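Local coordinates for protein sulfoquinovosidase (Escherichia coli, PDB 5AEG) that hydrolyses sulfoquinovosyl diacylglycerides and simple sulfoquinovosides to release sulfoquinovose, which the bacterium degrades as a source of carbon and sulfur, at residues A[632-637]-A[643-648]; A[651-654]-A[658-661]. All coordinates share one frame; numbering follows the deposited sequence.

Contact 1. Residues A[632-637]-A[643-648]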
loop_
_atom_site.group_PDB
_atom_site.type_symbol
_atom_site.label_atom_id
_atom_site.label_comp_id
_atom_site.label_asym_id
_atom_site.label_seq_id
_atom_site.Cartn_x
_atom_site.Cartn_y
_atom_site.Cartn_z
ATOM N N GLU A 632 15.888 -23.354 -7.388
ATOM C CA GLU A 632 17.090 -24.188 -7.247
ATOM C C GLU A 632 18.129 -23.553 -6.354
ATOM O O GLU A 632 18.695 -22.496 -6.651
ATOM C CB GLU A 632 17.700 -24.524 -8.665
ATOM C CG GLU A 632 18.655 -25.756 -8.615
ATOM C CD GLU A 632 17.975 -27.017 -8.052
ATOM O OE1 GLU A 632 17.164 -27.725 -8.761
ATOM O OE2 GLU A 632 18.235 -27.331 -6.855
ATOM N N ASP A 633 18.321 -24.159 -5.188
ATOM C CA ASP A 633 19.248 -23.656 -4.212
ATOM C C ASP A 633 19.317 -24.756 -3.190
ATOM O O ASP A 633 18.586 -25.714 -3.227
ATOM C CB ASP A 633 18.847 -22.287 -3.566
ATOM C CG ASP A 633 20.005 -21.398 -3.289
ATOM O OD1 ASP A 633 21.040 -21.934 -2.867
ATOM O OD2 ASP A 633 19.943 -20.133 -3.397
ATOM N N ASN A 634 20.240 -24.588 -2.283
ATOM C CA ASN A 634 20.314 -25.499 -1.115
ATOM C C ASN A 634 19.549 -24.887 0.079
ATOM O O ASN A 634 20.053 -23.990 0.712
ATOM C CB ASN A 634 21.757 -25.821 -0.818
ATOM C CG ASN A 634 22.332 -26.784 -1.936
ATOM O OD1 ASN A 634 21.705 -27.844 -2.350
ATOM N ND2 ASN A 634 23.382 -26.352 -2.509
ATOM N N TRP A 635 18.382 -25.436 0.308
ATOM C CA TRP A 635 17.402 -24.914 1.282
ATOM C C TRP A 635 17.447 -25.763 2.520
ATOM O O TRP A 635 17.679 -26.967 2.446
ATOM C CB TRP A 635 16.009 -24.910 0.659
ATOM C CG TRP A 635 15.867 -23.897 -0.408
ATOM C CD1 TRP A 635 15.814 -24.157 -1.738
ATOM C CD2 TRP A 635 15.858 -22.456 -0.279
ATOM N NE1 TRP A 635 15.675 -23.017 -2.414
ATOM C CE2 TRP A 635 15.778 -21.948 -1.557
ATOM C CE3 TRP A 635 15.899 -21.567 0.794
ATOM C CZ2 TRP A 635 15.712 -20.611 -1.808
ATOM C CZ3 TRP A 635 15.798 -20.246 0.546
ATOM C CH2 TRP A 635 15.725 -19.775 -0.740
ATOM N N VAL A 636 17.281 -25.119 3.674
ATOM C CA VAL A 636 17.157 -25.802 4.948
ATOM C C VAL A 636 15.866 -25.379 5.635
ATOM O O VAL A 636 15.655 -24.159 5.798
ATOM C CB VAL A 636 18.337 -25.388 5.866
ATOM C CG1 VAL A 636 18.254 -26.176 7.150
ATOM C CG2 VAL A 636 19.631 -25.669 5.161
ATOM N N HIS A 637 14.996 -26.329 5.911
ATOM C CA HIS A 637 13.769 -26.070 6.652
ATOM C C HIS A 637 14.103 -25.550 8.062
ATOM O O HIS A 637 14.866 -26.204 8.824
ATOM C CB HIS A 637 12.931 -27.310 6.656
ATOM C CG HIS A 637 11.606 -27.193 7.340
ATOM N ND1 HIS A 637 11.311 -27.849 8.519
ATOM C CD2 HIS A 637 10.507 -26.471 7.033
ATOM C CE1 HIS A 637 10.087 -27.546 8.897
ATOM N NE2 HIS A 637 9.555 -26.750 7.993
ATOM N N ALA A 643 17.133 -30.694 4.586
ATOM C CA ALA A 643 17.668 -30.076 3.401
ATOM C C ALA A 643 16.816 -30.476 2.165
ATOM O O ALA A 643 16.337 -31.600 2.016
ATOM C CB ALA A 643 19.137 -30.407 3.201
ATOM N N PHE A 644 16.595 -29.474 1.328
ATOM C CA PHE A 644 15.763 -29.603 0.158
ATOM C C PHE A 644 16.498 -28.899 -0.983
ATOM O O PHE A 644 17.275 -27.989 -0.780
ATOM C CB PHE A 644 14.454 -28.868 0.462
ATOM C CG PHE A 644 13.568 -29.580 1.434
ATOM C CD1 PHE A 644 12.799 -30.654 1.027
ATOM C CD2 PHE A 644 13.500 -29.200 2.730
ATOM C CE1 PHE A 644 11.959 -31.326 1.897
ATOM C CE2 PHE A 644 12.624 -29.827 3.605
ATOM C CZ PHE A 644 11.870 -30.896 3.206
ATOM N N ARG A 645 16.221 -29.350 -2.195
ATOM C CA ARG A 645 16.701 -28.732 -3.435
ATOM C C ARG A 645 15.517 -28.062 -4.153
ATOM O O ARG A 645 14.383 -28.047 -3.646
ATOM C CB ARG A 645 17.381 -29.786 -4.357
ATOM C CG ARG A 645 18.556 -30.534 -3.677
ATOM C CD ARG A 645 19.116 -31.636 -4.625
ATOM N NE ARG A 645 18.132 -32.687 -4.886
ATOM C CZ ARG A 645 17.872 -33.697 -4.034
ATOM N NH1 ARG A 645 18.590 -33.850 -2.929
ATOM N NH2 ARG A 645 16.945 -34.558 -4.316
ATOM N N GLY A 646 15.743 -27.575 -5.363
ATOM C CA GLY A 646 14.615 -26.975 -6.156
ATOM C C GLY A 646 13.484 -27.913 -6.472
ATOM O O GLY A 646 13.678 -29.109 -6.682
ATOM N N GLY A 647 12.274 -27.380 -6.489
ATOM C CA GLY A 647 11.090 -28.070 -6.953
ATOM C C GLY A 647 9.913 -27.726 -6.025
ATOM O O GLY A 647 10.113 -27.082 -4.962
ATOM N N GLU A 648 8.758 -28.264 -6.336
ATOM C CA GLU A 648 7.628 -28.212 -5.458
ATOM C C GLU A 648 7.952 -29.036 -4.218
ATOM O O GLU A 648 8.550 -30.169 -4.350
ATOM C CB GLU A 648 6.405 -28.791 -6.161
ATOM C CG GLU A 648 5.088 -28.216 -5.674
ATOM C CD GLU A 648 4.874 -26.757 -6.115
ATOM O OE1 GLU A 648 5.543 -26.337 -7.051
ATOM O OE2 GLU A 648 4.069 -26.004 -5.504
HETATM O O HOH W 1 15.920 -29.816 -7.986
HETATM O O HOH W 2 19.938 -28.833 -0.192
#

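Contact 2. Residues A[651-654]-A[658-661]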
loop_
_atom_site.group_PDB
_atom_site.type_symbol
_atom_site.label_atom_id
_atom_site.label_comp_id
_atom_site.label_asym_id
_atom_site.label_seq_id
_atom_site.Cartn_x
_atom_site.Cartn_y
_atom_site.Cartn_z
ATOM N N VAL A 651 5.531 -29.824 3.094
ATOM C CA VAL A 651 6.123 -30.017 4.437
ATOM C C VAL A 651 5.083 -29.982 5.508
ATOM O O VAL A 651 4.050 -29.325 5.362
ATOM C CB VAL A 651 7.198 -28.948 4.803
ATOM C CG1 VAL A 651 8.428 -29.127 3.964
ATOM C CG2 VAL A 651 6.666 -27.483 4.641
ATOM N N ASN A 652 5.346 -30.693 6.626
ATOM C CA ASN A 652 4.504 -30.532 7.785
ATOM C C ASN A 652 4.560 -29.090 8.289
ATOM O O ASN A 652 5.608 -28.443 8.317
ATOM C CB ASN A 652 4.952 -31.465 8.904
ATOM C CG ASN A 652 4.472 -32.884 8.667
ATOM O OD1 ASN A 652 3.574 -33.184 7.817
ATOM N ND2 ASN A 652 5.045 -33.786 9.429
ATOM N N ALA A 653 3.399 -28.598 8.669
ATOM C CA ALA A 653 3.258 -27.197 8.995
ATOM C C ALA A 653 2.290 -26.995 10.177
ATOM O O ALA A 653 1.182 -26.368 10.022
ATOM C CB ALA A 653 2.785 -26.417 7.736
ATOM N N PRO A 654 2.639 -27.551 11.335
ATOM C CA PRO A 654 1.748 -27.211 12.459
ATOM C C PRO A 654 1.898 -25.724 12.829
ATOM O O PRO A 654 2.931 -25.080 12.487
ATOM C CB PRO A 654 2.261 -28.117 13.586
ATOM C CG PRO A 654 3.710 -28.311 13.283
ATOM C CD PRO A 654 3.836 -28.324 11.776
ATOM N N PRO A 658 5.908 -22.492 10.786
ATOM C CA PRO A 658 5.415 -22.059 9.464
ATOM C C PRO A 658 6.406 -22.523 8.373
ATOM O O PRO A 658 7.567 -22.828 8.674
ATOM C CB PRO A 658 5.459 -20.569 9.529
ATOM C CG PRO A 658 6.347 -20.205 10.675
ATOM C CD PRO A 658 6.140 -21.360 11.648
ATOM N N PRO A 659 5.957 -22.547 7.134
ATOM C CA PRO A 659 6.867 -23.079 6.069
ATOM C C PRO A 659 7.891 -22.045 5.687
ATOM O O PRO A 659 7.555 -21.084 4.933
ATOM C CB PRO A 659 5.914 -23.405 4.932
ATOM C CG PRO A 659 4.544 -23.477 5.560
ATOM C CD PRO A 659 4.590 -22.399 6.617
ATOM N N VAL A 660 9.062 -22.141 6.351
ATOM C CA VAL A 660 10.123 -21.187 6.280
ATOM C C VAL A 660 11.399 -21.981 5.996
ATOM O O VAL A 660 11.684 -22.946 6.701
ATOM C CB VAL A 660 10.292 -20.387 7.602
ATOM C CG1 VAL A 660 11.533 -19.520 7.568
ATOM C CG2 VAL A 660 9.045 -19.479 7.882
ATOM N N PHE A 661 12.153 -21.565 4.983
ATOM C CA PHE A 661 13.382 -22.231 4.632
ATOM C C PHE A 661 14.469 -21.204 4.505
ATOM O O PHE A 661 14.196 -20.033 4.209
ATOM C CB PHE A 661 13.199 -22.970 3.292
ATOM C CG PHE A 661 12.091 -23.919 3.257
ATOM C CD1 PHE A 661 10.782 -23.475 3.165
ATOM C CD2 PHE A 661 12.338 -25.293 3.265
ATOM C CE1 PHE A 661 9.752 -24.389 3.141
ATOM C CE2 PHE A 661 11.330 -26.186 3.197
ATOM C CZ PHE A 661 10.024 -25.742 3.162
#

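Contact 1. Residues A[632-637]-A[643-648]
Trp635 and Phe644 form an antiparallel hydrogen-bonded pair, their CA atoms 5.1 Å apart, with Val636 and Ala643 as the non-hydrogen-bonded pair next to it. Trp635 N donates a hydrogen bond to Phe644 O and Phe644 N donates one to Trp635 O, both at 3.0 Å. Trp635 O also receives a CA-H...O contact from Ala643 CA. Side chains of Trp635 and Phe644 leave on the same face of the sheet, where they touch at their CB atoms (4.3 Å) and both reach Leu630. The Phe644 ring meets His637 at its edge: CE2 lies 4.0 Å from His637 CB, in the plane of the ring. The two strands are the arms of a beta hairpin in the C-terminal domain of this family 31 hydrolase, with 643-644 at one margin of a six-stranded antiparallel sheet. Past the hairpin's paired residues, Glu632 takes over the bonding. With CG anti to the backbone N (chi1 -161°) and the chain bent at chi2, its carboxylate curls back to the other segment, and OE2 accepts a hydrogen bond from Gly646 N at 2.9 Å from above the carboxylate plane. OE1 shares a water with Gly646 O, and a second water bridges Asn634 OD1 and Phe644 O. Asp633 turns away: its OD1 takes the Asn634 N-H through the anti lone pair, OD2 forms a salt bridge with Arg663 and a hydrogen bond with Tyr594, and its CB rests over one face of the Trp635 indole, offset toward the rim.

Contact 2. Residues A[651-654]-A[658-661]
Val651, the first residue of 651-654, is directed toward the facing segment 658-661, and both its methyl groups make contact there. Its CG1, anti to the carbonyl carbon (chi1 -69°), meets the edge of the Phe661 ring close to the ring plane, 3.8 Å from CZ. The other methyl, CG2, touches both Phe661 CZ, at 4.1 Å, and Pro659 CB, at 4.2 Å, so one valine contacts both side chains. Asn652 is directed away, at the strand's end, and Ala653 faces across again. Its CB approaches Pro659 CG at 4.1 Å, so that Pro659 is touched through CB by one residue and through CG by the next but one. By Pro654 the side chain has turned away, and the backbones approach where the chain begins its reversal, with Pro654 O 4.3 Å from Pro658 N. The side-chain contacts are all apolar, and backbone hydrogen bonds link Val651 to Trp626 and Phe661 to Leu614, in other strands. Strand 647-652 is thus paired with 625-630, and 660-663 belongs to the larger sheet of the C-terminal domain. Trp626 and Leu628 of strand 625-630, together with Val618, pack against this layer, while Arg523 of helix 518-528 hydrogen-bonds Ala653 O.

Overall arrangement
Contacts 1 and 2 follow one another along the chain, their centres 13 Å apart, within the C-terminal domain. Strand 647-652 starts in contact 1 and ends in contact 2, and strands 635-637 and 660-663 are neighbours in one sheet, which makes the two contacts adjoin directly. Their aromatic residues meet there: Phe644 CD2 lies 3.7 Å from Phe661 CE2, and the rings of His637 and Phe661 meet with planes at about 60°. Contact 1 is the more exposed, polar part, and contact 2 is buried, with apolar side-chain contacts. Their centres lie about 31 Å and 27 Å, respectively, from the centre of the chain. Both are away from the catalytic and calcium-binding residues.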